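Beta-alanyl-CoA:ammonia lyase 2 (Clostridium propionicum, PDB 4MTU) probably catalyses the elimination of ammonia from beta-alanyl-CoA and is a zinc-containing member of the hot dog fold superfamily. Local coordinates at residues A[4-9]-A[38-43]; A[10-15]-A[61-66]; A[28-33]-A[52-57]; A[79-84]-A[123-128]. All blocks are in the same frame, centred on the assembly; numbering follows the deposited sequence. Where two conformers were deposited one is given.

Overall arrangement
The four contacts show how a hot dog fold is tied together, with a long helix lying on an antiparallel sheet. Contact 1 and contact 3 both use helix 27-45, one against strand 4-11 and the other against strand 50-59, the two outermost in this chain; their centres are about 14 Å apart, and a probable hydrogen bond between His8 ND1 and Gln32 NE2 (3.0 Å) connects them. Contact 2 follows on from the end of strand 4-11; contact 4 is on the opposite side of the chain's centre, about 34 Å away between centres. Contact 4 borders the zinc site of Asp45 and His142: the Tyr83 side chain is about 5 Å from the metal, that of Tyr43 in contact 1 about 11 Å.

Contact 1 of 4, residues A[4-9]-A[38-43]; sequences KKVVHH and TELMVY
Val6 of strand 4-11 packs against helix 27-45, the central helix of the hot dog fold, and divides its two methyls between different partners. CG2 meets Leu40 CD2 at 3.6 Å and lies at the edge of the Tyr43 ring, near its plane. CG1, anti to the backbone N (chi1 165°), rests instead on the Glu39 carboxylate, 3.4 Å from OE1. This is the buried, close-fitting part of the contact.

Beside it, His8 NE2 donates to Glu39 OE1 over 2.8 Å, with an N-H...O angle of 148°. The carboxylate oxygen lies close to the imidazole plane, although the two flat groups are turned 37° apart. Glu39 OE2 accepts from Tyr43 OH at 2.6 Å, on its anti side.

The looser side is at Lys4. Its extended chain brings CE to 3.9 Å from Tyr43 CE2, and a water accepts from Lys4 NZ while donating to Tyr43 OH; the ammonium also forms a salt bridge with Glu134.

Glu39 OE1 has a further partner in His9 NE2 of the second subunit. With both its oxygens engaged, the buried carboxylate is probably restrained in rotation, and one polar network joins strand, helix and subunit interface.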
loop_
_atom_site.group_PDB
_atom_site.type_symbol
_atom_site.label_atom_id
_atom_site.label_comp_id
_atom_site.label_asym_id
_atom_site.label_seq_id
_atom_site.Cartn_x
_atom_site.Cartn_y
_atom_site.Cartn_z
ATOM N N LYS A 4 14.981 -3.620 -28.231
ATOM C CA LYS A 4 14.726 -2.199 -27.953
ATOM C C LYS A 4 14.970 -1.948 -26.469
ATOM O O LYS A 4 14.850 -2.814 -25.635
ATOM C CB LYS A 4 13.258 -1.844 -28.303
ATOM C CG LYS A 4 12.140 -2.291 -27.395
ATOM C CD LYS A 4 10.728 -2.031 -27.905
ATOM C CE LYS A 4 9.592 -2.548 -27.045
ATOM N NZ LYS A 4 8.207 -2.425 -27.673
ATOM N N LYS A 5 15.223 -0.684 -26.156
ATOM C CA LYS A 5 15.258 -0.190 -24.795
ATOM C C LYS A 5 13.830 -0.122 -24.278
ATOM O O LYS A 5 12.963 0.406 -24.956
ATOM C CB LYS A 5 15.979 1.151 -24.782
ATOM C CG LYS A 5 16.216 1.791 -23.440
ATOM C CD LYS A 5 17.060 3.087 -23.563
ATOM C CE LYS A 5 18.461 2.901 -24.108
ATOM N NZ LYS A 5 19.411 4.088 -24.035
ATOM N N VAL A 6 13.575 -0.580 -23.076
ATOM C CA VAL A 6 12.299 -0.452 -22.398
ATOM C C VAL A 6 12.416 0.758 -21.452
ATOM O O VAL A 6 13.385 0.939 -20.742
ATOM C CB VAL A 6 11.955 -1.698 -21.635
ATOM C CG1 VAL A 6 10.831 -1.491 -20.644
ATOM C CG2 VAL A 6 11.588 -2.808 -22.650
ATOM N N VAL A 7 11.363 1.583 -21.481
ATOM C CA VAL A 7 11.296 2.808 -20.673
ATOM C C VAL A 7 10.020 2.796 -19.846
ATOM O O VAL A 7 8.928 2.805 -20.387
ATOM C CB VAL A 7 11.332 4.040 -21.556
ATOM C CG1 VAL A 7 11.147 5.340 -20.772
ATOM C CG2 VAL A 7 12.620 4.112 -22.373
ATOM N N HIS A 8 10.155 2.677 -18.533
ATOM C CA HIS A 8 9.057 2.924 -17.626
ATOM C C HIS A 8 9.085 4.409 -17.234
ATOM O O HIS A 8 10.151 5.024 -17.209
ATOM C CB HIS A 8 9.129 2.001 -16.409
ATOM C CG HIS A 8 8.814 0.582 -16.692
ATOM N ND1 HIS A 8 8.503 -0.322 -15.696
ATOM C CD2 HIS A 8 8.801 -0.069 -17.894
ATOM C CE1 HIS A 8 8.270 -1.470 -16.289
ATOM N NE2 HIS A 8 8.453 -1.386 -17.619
ATOM N N HIS A 9 7.925 4.937 -16.902
ATOM C CA HIS A 9 7.791 6.346 -16.596
ATOM C C HIS A 9 6.599 6.480 -15.698
ATOM O O HIS A 9 5.507 6.021 -16.039
ATOM C CB HIS A 9 7.690 7.117 -17.927
ATOM C CG HIS A 9 7.492 8.611 -17.831
ATOM N ND1 HIS A 9 8.254 9.500 -18.529
ATOM C CD2 HIS A 9 6.633 9.371 -17.159
ATOM C CE1 HIS A 9 7.809 10.776 -18.253
ATOM N NE2 HIS A 9 6.791 10.693 -17.407
ATOM N N THR A 38 11.632 -7.605 -16.116
ATOM C CA THR A 38 10.579 -8.566 -16.437
ATOM C C THR A 38 10.086 -8.312 -17.858
ATOM O O THR A 38 9.903 -9.239 -18.651
ATOM C CB THR A 38 9.422 -8.437 -15.432
ATOM O OG1 THR A 38 9.912 -8.755 -14.111
ATOM C CG2 THR A 38 8.297 -9.400 -15.772
ATOM N N GLU A 39 9.816 -7.037 -18.203
ATOM C CA GLU A 39 9.282 -6.721 -19.524
ATOM C C GLU A 39 10.264 -7.176 -20.610
ATOM O O GLU A 39 9.868 -7.762 -21.644
ATOM C CB GLU A 39 9.000 -5.220 -19.626
ATOM C CG GLU A 39 8.111 -4.888 -20.805
ATOM C CD GLU A 39 7.685 -3.441 -20.910
ATOM O OE1 GLU A 39 7.725 -2.705 -19.929
ATOM O OE2 GLU A 39 7.229 -3.051 -22.028
ATOM N N LEU A 40 11.558 -6.917 -20.426
ATOM C CA LEU A 40 12.577 -7.365 -21.355
ATOM C C LEU A 40 12.558 -8.916 -21.542
ATOM O O LEU A 40 12.727 -9.387 -22.659
ATOM C CB LEU A 40 13.967 -6.937 -20.908
ATOM C CG LEU A 40 14.259 -5.427 -20.937
ATOM C CD1 LEU A 40 15.516 -5.114 -20.166
ATOM C CD2 LEU A 40 14.405 -4.954 -22.366
ATOM N N MET A 41 12.359 -9.625 -20.456
ATOM C CA MET A 41 12.357 -11.074 -20.516
ATOM C C MET A 41 11.105 -11.589 -21.225
ATOM O O MET A 41 11.175 -12.591 -21.993
ATOM C CB MET A 41 12.511 -11.661 -19.106
ATOM C CG MET A 41 13.855 -11.379 -18.485
ATOM S SD MET A 41 15.281 -11.972 -19.432
ATOM C CE MET A 41 15.790 -10.497 -20.299
ATOM N N VAL A 42 9.979 -10.965 -20.996
ATOM C CA VAL A 42 8.776 -11.305 -21.741
ATOM C C VAL A 42 9.047 -11.186 -23.237
ATOM O O VAL A 42 8.680 -12.054 -24.042
ATOM C CB VAL A 42 7.580 -10.403 -21.298
ATOM C CG1 VAL A 42 6.379 -10.633 -22.229
ATOM C CG2 VAL A 42 7.232 -10.686 -19.832
ATOM N N TYR A 43 9.666 -10.079 -23.621
ATOM C CA TYR A 43 9.920 -9.845 -25.041
ATOM C C TYR A 43 10.965 -10.771 -25.669
ATOM O O TYR A 43 10.830 -11.168 -26.813
ATOM C CB TYR A 43 10.315 -8.383 -25.280
ATOM C CG TYR A 43 9.249 -7.382 -24.946
ATOM C CD1 TYR A 43 7.893 -7.687 -24.916
ATOM C CD2 TYR A 43 9.591 -6.060 -24.637
ATOM C CE1 TYR A 43 6.931 -6.766 -24.595
ATOM C CE2 TYR A 43 8.622 -5.147 -24.323
ATOM C CZ TYR A 43 7.297 -5.468 -24.298
ATOM O OH TYR A 43 6.329 -4.559 -23.945
HETATM O O HOH W 1 5.634 -3.288 -26.364
#

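Contact 2 of 4, residues A[10-15]-A[61-66]; sequences LMMSAK and APVYVG
Met12 sets CB against the backbone at Tyr64 O (3.6 Å) and CG against the Val63 methyl CG1 (3.7 Å) in the loop 61-66. In the hot dog fold this is the place where strand 4-11 has ended and the connection between strands 50-59 and 68-78 comes alongside. The Met12 chain bends at chi2 (-66°) and again at chi3, which carries the thioether past Val63, crossing it at about a right angle, toward Arg28 on the central helix.

Val65 packs on the other segment by a different means, since its two methyls meet backbone. CG1 lies 3.7 Å from Ala14 N, and CG2 is the same distance from Ser13 O; the Ala14 methyl is farther off. The backbone under these methyls is shaped by an ST turn, in which Ser13 OG accepts from Lys15 N. Beyond it, Ala14 packs on Ala17 of the fourth subunit, so the ST turn also borders an interface.

Gly66, in a conformation with positive phi that favours glycine, closes the 61-66 segment. Its N-H reaches Met12 O, with Gly66 N 2.8 Å away and an N-H...O angle of 160°, the donor standing 31° out of the carbonyl plane.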
loop_
_atom_site.group_PDB
_atom_site.type_symbol
_atom_site.label_atom_id
_atom_site.label_comp_id
_atom_site.label_asym_id
_atom_site.label_seq_id
_atom_site.Cartn_x
_atom_site.Cartn_y
_atom_site.Cartn_z
ATOM N N LEU A 10 6.772 7.237 -14.588
ATOM C CA LEU A 10 5.690 7.399 -13.631
ATOM C C LEU A 10 6.071 8.554 -12.667
ATOM O O LEU A 10 7.121 9.142 -12.802
ATOM C CB LEU A 10 5.333 6.058 -12.979
ATOM C CG LEU A 10 6.536 5.281 -12.438
ATOM C CD1 LEU A 10 7.184 5.912 -11.236
ATOM C CD2 LEU A 10 6.020 3.880 -11.987
ATOM N N MET A 11 5.177 8.804 -11.725
ATOM C CA MET A 11 5.359 9.849 -10.708
ATOM C C MET A 11 5.625 9.225 -9.359
ATOM O O MET A 11 5.000 8.215 -9.004
ATOM C CB MET A 11 4.076 10.713 -10.627
ATOM C CG MET A 11 4.260 11.982 -9.831
ATOM S SD MET A 11 2.689 12.884 -9.616
ATOM C CE MET A 11 2.047 12.054 -8.192
ATOM N N MET A 12 6.507 9.853 -8.566
ATOM C CA MET A 12 6.592 9.591 -7.146
ATOM C C MET A 12 5.479 10.328 -6.410
ATOM O O MET A 12 5.458 11.567 -6.440
ATOM C CB MET A 12 7.945 10.058 -6.598
ATOM C CG MET A 12 9.177 9.377 -7.212
ATOM S SD MET A 12 9.340 7.630 -6.859
ATOM C CE MET A 12 8.538 6.846 -8.278
ATOM N N SER A 13 4.551 9.594 -5.861
ATOM C CA SER A 13 3.509 10.218 -5.074
ATOM C C SER A 13 3.900 10.245 -3.620
ATOM O O SER A 13 4.952 9.729 -3.215
ATOM C CB SER A 13 2.149 9.517 -5.242
ATOM O OG SER A 13 2.146 8.349 -4.489
ATOM N N ALA A 14 3.023 10.820 -2.783
ATOM C CA ALA A 14 3.269 10.798 -1.335
ATOM C C ALA A 14 3.403 9.353 -0.833
ATOM O O ALA A 14 4.094 9.125 0.166
ATOM C CB ALA A 14 2.136 11.529 -0.620
ATOM N N LYS A 15 2.789 8.390 -1.465
ATOM C CA LYS A 15 2.861 6.994 -1.133
ATOM C C LYS A 15 4.240 6.381 -1.346
ATOM O O LYS A 15 4.538 5.333 -0.797
ATOM C CB LYS A 15 1.822 6.198 -1.940
ATOM C CG LYS A 15 0.384 6.705 -1.720
ATOM C CD LYS A 15 -0.546 6.121 -2.768
ATOM C CE LYS A 15 -1.978 6.532 -2.570
ATOM N NZ LYS A 15 -2.158 7.938 -2.869
ATOM N N ALA A 61 21.508 10.572 -7.208
ATOM C CA ALA A 61 20.803 11.799 -6.838
ATOM C C ALA A 61 19.597 11.434 -6.000
ATOM O O ALA A 61 18.961 10.422 -6.309
ATOM C CB ALA A 61 20.297 12.579 -8.056
ATOM N N PRO A 62 19.223 12.240 -5.018
ATOM C CA PRO A 62 18.058 11.908 -4.191
ATOM C C PRO A 62 16.782 12.088 -4.984
ATOM O O PRO A 62 16.705 12.920 -5.872
ATOM C CB PRO A 62 18.159 12.937 -3.049
ATOM C CG PRO A 62 18.865 14.111 -3.658
ATOM C CD PRO A 62 19.860 13.548 -4.631
ATOM N N VAL A 63 15.755 11.330 -4.580
ATOM C CA VAL A 63 14.438 11.346 -5.193
ATOM C C VAL A 63 13.412 11.682 -4.103
ATOM O O VAL A 63 13.482 11.111 -3.017
ATOM C CB VAL A 63 14.157 9.958 -5.828
ATOM C CG1 VAL A 63 12.741 9.915 -6.378
ATOM C CG2 VAL A 63 15.161 9.638 -6.917
ATOM N N TYR A 64 12.507 12.578 -4.469
ATOM C CA TYR A 64 11.471 13.074 -3.544
ATOM C C TYR A 64 10.083 12.879 -4.095
ATOM O O TYR A 64 9.871 12.759 -5.318
ATOM C CB TYR A 64 11.694 14.567 -3.307
ATOM C CG TYR A 64 12.994 14.893 -2.584
ATOM C CD1 TYR A 64 13.048 14.855 -1.216
ATOM C CD2 TYR A 64 14.115 15.214 -3.321
ATOM C CE1 TYR A 64 14.261 15.133 -0.560
ATOM C CE2 TYR A 64 15.307 15.497 -2.734
ATOM C CZ TYR A 64 15.349 15.454 -1.356
ATOM O OH TYR A 64 16.566 15.759 -0.703
ATOM N N VAL A 65 9.101 12.935 -3.211
ATOM C CA VAL A 65 7.679 13.052 -3.586
ATOM C C VAL A 65 7.568 14.171 -4.607
ATOM O O VAL A 65 8.140 15.268 -4.444
ATOM C CB VAL A 65 6.833 13.346 -2.349
ATOM C CG1 VAL A 65 5.389 13.616 -2.729
ATOM C CG2 VAL A 65 6.927 12.191 -1.364
ATOM N N GLY A 66 6.787 13.914 -5.674
ATOM C CA GLY A 66 6.527 14.864 -6.721
ATOM C C GLY A 66 7.524 14.841 -7.845
ATOM O O GLY A 66 7.375 15.528 -8.857
#

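Contact 3 of 4, residues A[28-33]-A[52-57]; sequences RIVNQW and LGYKDI
Packing of the central helix on its sheet defines the hot dog fold, and here helix 27-45 meets strand 50-59, the strand farthest from 4-11 in this chain's sheet, through four buried side chains. Tyr54 reaches in between Val30 and Trp33. Its ring runs antiparallel past the Val30 side chain, with Tyr54 CE1 3.8 Å from Val30 CG1, while Tyr54 OH lies 3.5 Å from Trp33 CB.

No hydrogen bond links the two segments directly. Instead, Tyr54 OH is 2.6 Å from the oxygen of a water in the ring plane, which makes a weak, long bond to Val30 O.

Ile57 uses both its branches. CD1 meets Val30 CG2 at 4.0 Å and also lies over one face of the Tyr54 ring, 3.7 Å above its plane and offset toward the rim. CG2, anti to the backbone N (chi1 to CG1 -64°), meets the edge of the Trp33 indole at CZ3, 4.1 Å away.

Trp33 NE1 bonds to Glu88 O on strand 82-95, and Ala118 of strand 106-123 lies against Trp33, Tyr54 and Ile57. Outward, Gly53, Tyr54 and Ile57 pair with an antiparallel strand of the third subunit, extending the sheet across the interface.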
loop_
_atom_site.group_PDB
_atom_site.type_symbol
_atom_site.label_atom_id
_atom_site.label_comp_id
_atom_site.label_asym_id
_atom_site.label_seq_id
_atom_site.Cartn_x
_atom_site.Cartn_y
_atom_site.Cartn_z
ATOM N N ARG A 28 13.160 1.926 -4.141
ATOM C CA ARG A 28 12.049 2.157 -5.068
ATOM C C ARG A 28 12.514 2.053 -6.515
ATOM O O ARG A 28 11.771 1.599 -7.393
ATOM C CB ARG A 28 11.442 3.544 -4.787
ATOM C CG ARG A 28 10.330 3.961 -5.740
ATOM C CD ARG A 28 9.111 3.127 -5.591
ATOM N NE ARG A 28 8.047 3.474 -6.546
ATOM C CZ ARG A 28 7.990 3.016 -7.762
ATOM N NH1 ARG A 28 8.918 2.192 -8.239
ATOM N NH2 ARG A 28 6.978 3.348 -8.548
ATOM N N ILE A 29 13.752 2.521 -6.783
ATOM C CA ILE A 29 14.298 2.403 -8.129
ATOM C C ILE A 29 14.525 0.928 -8.484
ATOM O O ILE A 29 14.226 0.488 -9.596
ATOM C CB ILE A 29 15.648 3.178 -8.221
ATOM C CG1 ILE A 29 15.418 4.678 -8.012
ATOM C CG2 ILE A 29 16.317 2.863 -9.530
ATOM C CD1 ILE A 29 16.713 5.485 -7.880
ATOM N N VAL A 30 15.065 0.152 -7.526
ATOM C CA VAL A 30 15.317 -1.261 -7.749
ATOM C C VAL A 30 13.998 -2.003 -7.990
ATOM O O VAL A 30 13.964 -2.863 -8.878
ATOM C CB VAL A 30 16.117 -1.838 -6.580
ATOM C CG1 VAL A 30 16.391 -3.321 -6.810
ATOM C CG2 VAL A 30 17.422 -1.063 -6.371
ATOM N N ASN A 31 12.947 -1.637 -7.319
ATOM C CA ASN A 31 11.636 -2.216 -7.575
ATOM C C ASN A 31 11.253 -2.033 -9.049
ATOM O O ASN A 31 10.812 -2.935 -9.740
ATOM C CB ASN A 31 10.646 -1.583 -6.604
ATOM C CG ASN A 31 9.269 -2.151 -6.804
ATOM O OD1 ASN A 31 9.134 -3.252 -7.237
ATOM N ND2 ASN A 31 8.227 -1.410 -6.557
ATOM N N GLN A 32 11.431 -0.779 -9.531
ATOM C CA GLN A 32 11.051 -0.493 -10.902
ATOM C C GLN A 32 11.952 -1.214 -11.906
ATOM O O GLN A 32 11.444 -1.723 -12.917
ATOM C CB GLN A 32 11.034 1.032 -11.196
ATOM C CG GLN A 32 10.093 1.334 -12.312
ATOM C CD GLN A 32 8.666 1.015 -11.979
ATOM O OE1 GLN A 32 8.216 1.266 -10.840
ATOM N NE2 GLN A 32 7.930 0.468 -12.900
ATOM N N TRP A 33 13.248 -1.274 -11.640
ATOM C CA TRP A 33 14.153 -2.022 -12.547
ATOM C C TRP A 33 13.758 -3.504 -12.591
ATOM O O TRP A 33 13.912 -4.116 -13.660
ATOM C CB TRP A 33 15.567 -1.860 -12.085
ATOM C CG TRP A 33 16.173 -0.503 -12.374
ATOM C CD1 TRP A 33 15.784 0.393 -13.319
ATOM C CD2 TRP A 33 17.312 0.055 -11.710
ATOM N NE1 TRP A 33 16.609 1.508 -13.297
ATOM C CE2 TRP A 33 17.561 1.301 -12.297
ATOM C CE3 TRP A 33 18.104 -0.380 -10.644
ATOM C CZ2 TRP A 33 18.635 2.137 -11.893
ATOM C CZ3 TRP A 33 19.131 0.423 -10.235
ATOM C CH2 TRP A 33 19.392 1.677 -10.846
ATOM N N LEU A 52 18.217 -12.787 -10.889
ATOM C CA LEU A 52 19.362 -13.412 -10.266
ATOM C C LEU A 52 20.161 -12.511 -9.335
ATOM O O LEU A 52 20.696 -12.934 -8.319
ATOM C CB LEU A 52 20.385 -13.943 -11.301
ATOM C CG LEU A 52 19.826 -15.120 -12.152
ATOM C CD1 LEU A 52 20.844 -15.445 -13.229
ATOM C CD2 LEU A 52 19.587 -16.328 -11.271
ATOM N N GLY A 53 20.341 -11.259 -9.750
ATOM C CA GLY A 53 21.178 -10.349 -8.935
ATOM C C GLY A 53 21.560 -9.145 -9.739
ATOM O O GLY A 53 21.194 -8.929 -10.900
ATOM N N TYR A 54 22.334 -8.285 -9.035
ATOM C CA TYR A 54 22.892 -7.069 -9.590
ATOM C C TYR A 54 24.354 -6.989 -9.303
ATOM O O TYR A 54 24.870 -7.302 -8.257
ATOM C CB TYR A 54 22.237 -5.844 -8.994
ATOM C CG TYR A 54 20.795 -5.546 -9.341
ATOM C CD1 TYR A 54 19.749 -5.997 -8.559
ATOM C CD2 TYR A 54 20.462 -4.772 -10.422
ATOM C CE1 TYR A 54 18.452 -5.729 -8.829
ATOM C CE2 TYR A 54 19.166 -4.457 -10.722
ATOM C CZ TYR A 54 18.123 -4.937 -9.923
ATOM O OH TYR A 54 16.863 -4.598 -10.243
ATOM N N LYS A 55 24.978 -6.087 -10.151
ATOM C CA LYS A 55 26.313 -5.515 -9.878
ATOM C C LYS A 55 26.279 -4.007 -10.073
ATOM O O LYS A 55 25.618 -3.474 -10.983
ATOM C CB LYS A 55 27.364 -6.124 -10.834
ATOM N N ASP A 56 27.006 -3.268 -9.220
ATOM C CA ASP A 56 27.297 -1.874 -9.461
ATOM C C ASP A 56 25.983 -1.092 -9.429
ATOM O O ASP A 56 25.850 -0.235 -10.311
ATOM C CB ASP A 56 28.102 -1.652 -10.713
ATOM C CG ASP A 56 29.451 -2.332 -10.575
ATOM O OD1 ASP A 56 30.134 -2.187 -9.525
ATOM O OD2 ASP A 56 29.804 -3.082 -11.507
ATOM N N ILE A 57 25.053 -1.418 -8.448
ATOM C CA ILE A 57 23.979 -0.426 -8.348
ATOM C C ILE A 57 24.633 0.852 -7.817
ATOM O O ILE A 57 25.309 0.796 -6.761
ATOM C CB ILE A 57 22.839 -0.844 -7.454
ATOM C CG1 ILE A 57 22.114 -2.082 -7.995
ATOM C CG2 ILE A 57 21.906 0.336 -7.235
ATOM C CD1 ILE A 57 21.049 -2.616 -7.111
HETATM O O HOH W 2 15.152 -6.107 -8.932
#

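Contact 4 of 4, residues A[79-84]-A[123-128]; sequences GNQSYT and FIAKDN. With SO4 (sulfate ion), chain C.
Gln81 and Phe123 run alongside each other in the same direction, where strand 82-95 begins and strand 106-123 ends and Ser82 faces Phe123 as an antiparallel non-hydrogen-bonded pair. Three hydrogen bonds cross the contact. Gln81 O takes the N-H of Ile124, its N 2.9 Å away, nearly along its C=O direction, and the same oxygen receives a CA-H...O contact from Phe123. The side chain of Gln81, extended beyond CG, carries OE1 to Lys126 N (2.9 Å), which meets a lone pair in the amide plane. Lys126 NZ, brought back by a bend at chi2 (69°), donates to Asn80 O at 2.9 Å and also to Gln129 OE1.

Apolar contacts fill in around these bonds. Phe123 CE1 touches Gln81 CB at 3.6 Å, the ring and amide planes turned 58° apart. The Tyr83 ring crosses Ile124 obliquely, Tyr83 CE1 coming to 3.9 Å from Ile124 CG1.

Anion binding occupies the turn itself. A sulfate, probably from the crystallisation liquor, accepts from Gln81 N through O1 (2.9 Å), from Asn80 ND2 through O2 and from Ser82 N through O4. Asn80 N adds a weak bond to O4, and Ser82 OG lies near both O3 and O4.

Tyr83 OH bonds to Asp45, and Gly79 O to ND1 of His142; both Asp45 and His142 bind the zinc ion. Tyr83 and Gly79 are therefore second-shell residues that probably help orient the metal ligands, while the neighbouring N-H groups create a site suited to an anion.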
loop_
_atom_site.group_PDB
_atom_site.type_symbol
_atom_site.label_atom_id
_atom_site.label_comp_id
_atom_site.label_asym_id
_atom_site.label_seq_id
_atom_site.Cartn_x
_atom_site.Cartn_y
_atom_site.Cartn_z
ATOM N N GLY A 79 22.566 -14.935 -22.798
ATOM C CA GLY A 79 23.308 -16.097 -22.486
ATOM C C GLY A 79 22.480 -17.306 -22.842
ATOM O O GLY A 79 21.553 -17.279 -23.601
ATOM N N ASN A 80 22.864 -18.457 -22.294
ATOM C CA ASN A 80 22.123 -19.683 -22.483
ATOM C C ASN A 80 20.819 -19.660 -21.674
ATOM O O ASN A 80 19.777 -19.836 -22.255
ATOM C CB ASN A 80 22.921 -20.945 -22.125
ATOM C CG ASN A 80 24.188 -21.045 -22.913
ATOM O OD1 ASN A 80 24.081 -21.232 -24.144
ATOM N ND2 ASN A 80 25.356 -20.937 -22.294
ATOM N N GLN A 81 20.928 -19.374 -20.388
ATOM C CA GLN A 81 19.762 -19.215 -19.501
ATOM C C GLN A 81 19.753 -17.884 -18.755
ATOM O O GLN A 81 18.742 -17.558 -18.142
ATOM C CB GLN A 81 19.656 -20.338 -18.483
ATOM C CG GLN A 81 19.515 -21.711 -19.091
ATOM C CD GLN A 81 19.448 -22.830 -18.080
ATOM O OE1 GLN A 81 18.390 -23.446 -17.940
ATOM N NE2 GLN A 81 20.575 -23.001 -17.452
ATOM N N SER A 82 20.842 -17.128 -18.807
ATOM C CA SER A 82 20.955 -15.885 -18.099
ATOM C C SER A 82 21.077 -14.758 -19.113
ATOM O O SER A 82 21.555 -14.944 -20.237
ATOM C CB SER A 82 22.137 -15.952 -17.138
ATOM O OG SER A 82 23.280 -15.516 -17.839
ATOM N N TYR A 83 20.579 -13.595 -18.752
ATOM C CA TYR A 83 20.492 -12.435 -19.593
ATOM C C TYR A 83 21.058 -11.233 -18.812
ATOM O O TYR A 83 20.580 -10.954 -17.705
ATOM C CB TYR A 83 19.035 -12.160 -19.987
ATOM C CG TYR A 83 18.307 -13.312 -20.595
ATOM C CD1 TYR A 83 17.838 -14.364 -19.845
ATOM C CD2 TYR A 83 18.048 -13.344 -21.968
ATOM C CE1 TYR A 83 17.166 -15.437 -20.376
ATOM C CE2 TYR A 83 17.368 -14.453 -22.507
ATOM C CZ TYR A 83 16.923 -15.470 -21.732
ATOM O OH TYR A 83 16.241 -16.549 -22.249
ATOM N N THR A 84 22.071 -10.606 -19.368
ATOM C CA THR A 84 22.702 -9.463 -18.682
ATOM C C THR A 84 22.073 -8.214 -19.222
ATOM O O THR A 84 22.078 -7.988 -20.421
ATOM C CB THR A 84 24.220 -9.457 -18.953
ATOM O OG1 THR A 84 24.740 -10.732 -18.549
ATOM C CG2 THR A 84 24.866 -8.293 -18.195
ATOM N N PHE A 123 17.097 -14.714 -15.298
ATOM C CA PHE A 123 17.210 -16.138 -15.656
ATOM C C PHE A 123 15.873 -16.661 -16.147
ATOM O O PHE A 123 14.831 -16.406 -15.578
ATOM C CB PHE A 123 17.588 -16.914 -14.377
ATOM C CG PHE A 123 17.627 -18.401 -14.499
ATOM C CD1 PHE A 123 18.782 -19.033 -14.922
ATOM C CD2 PHE A 123 16.528 -19.167 -14.167
ATOM C CE1 PHE A 123 18.798 -20.408 -15.016
ATOM C CE2 PHE A 123 16.565 -20.520 -14.264
ATOM C CZ PHE A 123 17.699 -21.107 -14.685
ATOM N N ILE A 124 15.964 -17.406 -17.267
ATOM C CA ILE A 124 14.812 -18.198 -17.716
ATOM C C ILE A 124 15.346 -19.619 -17.945
ATOM O O ILE A 124 16.226 -19.804 -18.779
ATOM C CB ILE A 124 14.120 -17.684 -18.960
ATOM C CG1 ILE A 124 13.712 -16.231 -18.848
ATOM C CG2 ILE A 124 12.932 -18.602 -19.318
ATOM C CD1 ILE A 124 13.294 -15.598 -20.161
ATOM N N ALA A 125 14.812 -20.612 -17.241
ATOM C CA ALA A 125 15.259 -22.009 -17.437
ATOM C C ALA A 125 15.018 -22.387 -18.908
ATOM O O ALA A 125 14.047 -21.961 -19.528
ATOM C CB ALA A 125 14.496 -22.948 -16.538
ATOM N N LYS A 126 15.903 -23.171 -19.433
ATOM C CA LYS A 126 15.858 -23.532 -20.844
ATOM C C LYS A 126 14.501 -24.050 -21.260
ATOM O O LYS A 126 13.995 -23.644 -22.344
ATOM C CB LYS A 126 17.021 -24.496 -21.146
ATOM C CG LYS A 126 17.568 -24.240 -22.529
ATOM C CD LYS A 126 18.323 -22.876 -22.716
ATOM C CE LYS A 126 18.326 -22.599 -24.226
ATOM N NZ LYS A 126 19.067 -21.367 -24.640
ATOM N N ASP A 127 13.886 -24.880 -20.440
ATOM C CA ASP A 127 12.599 -25.494 -20.799
ATOM C C ASP A 127 11.467 -24.453 -20.863
ATOM O O ASP A 127 10.416 -24.727 -21.429
ATOM C CB ASP A 127 12.193 -26.621 -19.854
ATOM C CG ASP A 127 13.040 -27.868 -19.845
ATOM O OD1 ASP A 127 13.863 -28.053 -20.794
ATOM O OD2 ASP A 127 13.006 -28.717 -18.918
ATOM N N ASN A 128 11.617 -23.292 -20.197
ATOM C CA ASN A 128 10.645 -22.251 -20.159
ATOM C C ASN A 128 10.884 -21.159 -21.200
ATOM O O ASN A 128 10.042 -20.232 -21.312
ATOM C CB ASN A 128 10.590 -21.559 -18.794
ATOM C CG ASN A 128 10.062 -22.498 -17.723
ATOM O OD1 ASN A 128 9.175 -23.292 -17.977
ATOM N ND2 ASN A 128 10.699 -22.439 -16.575
HETATM S S SO4 C . 24.552 -18.771 -18.985
HETATM O O1 SO4 C . 23.335 -19.587 -18.744
HETATM O O2 SO4 C . 25.584 -19.601 -19.529
HETATM O O3 SO4 C . 24.984 -18.188 -17.669
HETATM O O4 SO4 C . 23.950 -17.635 -19.794
#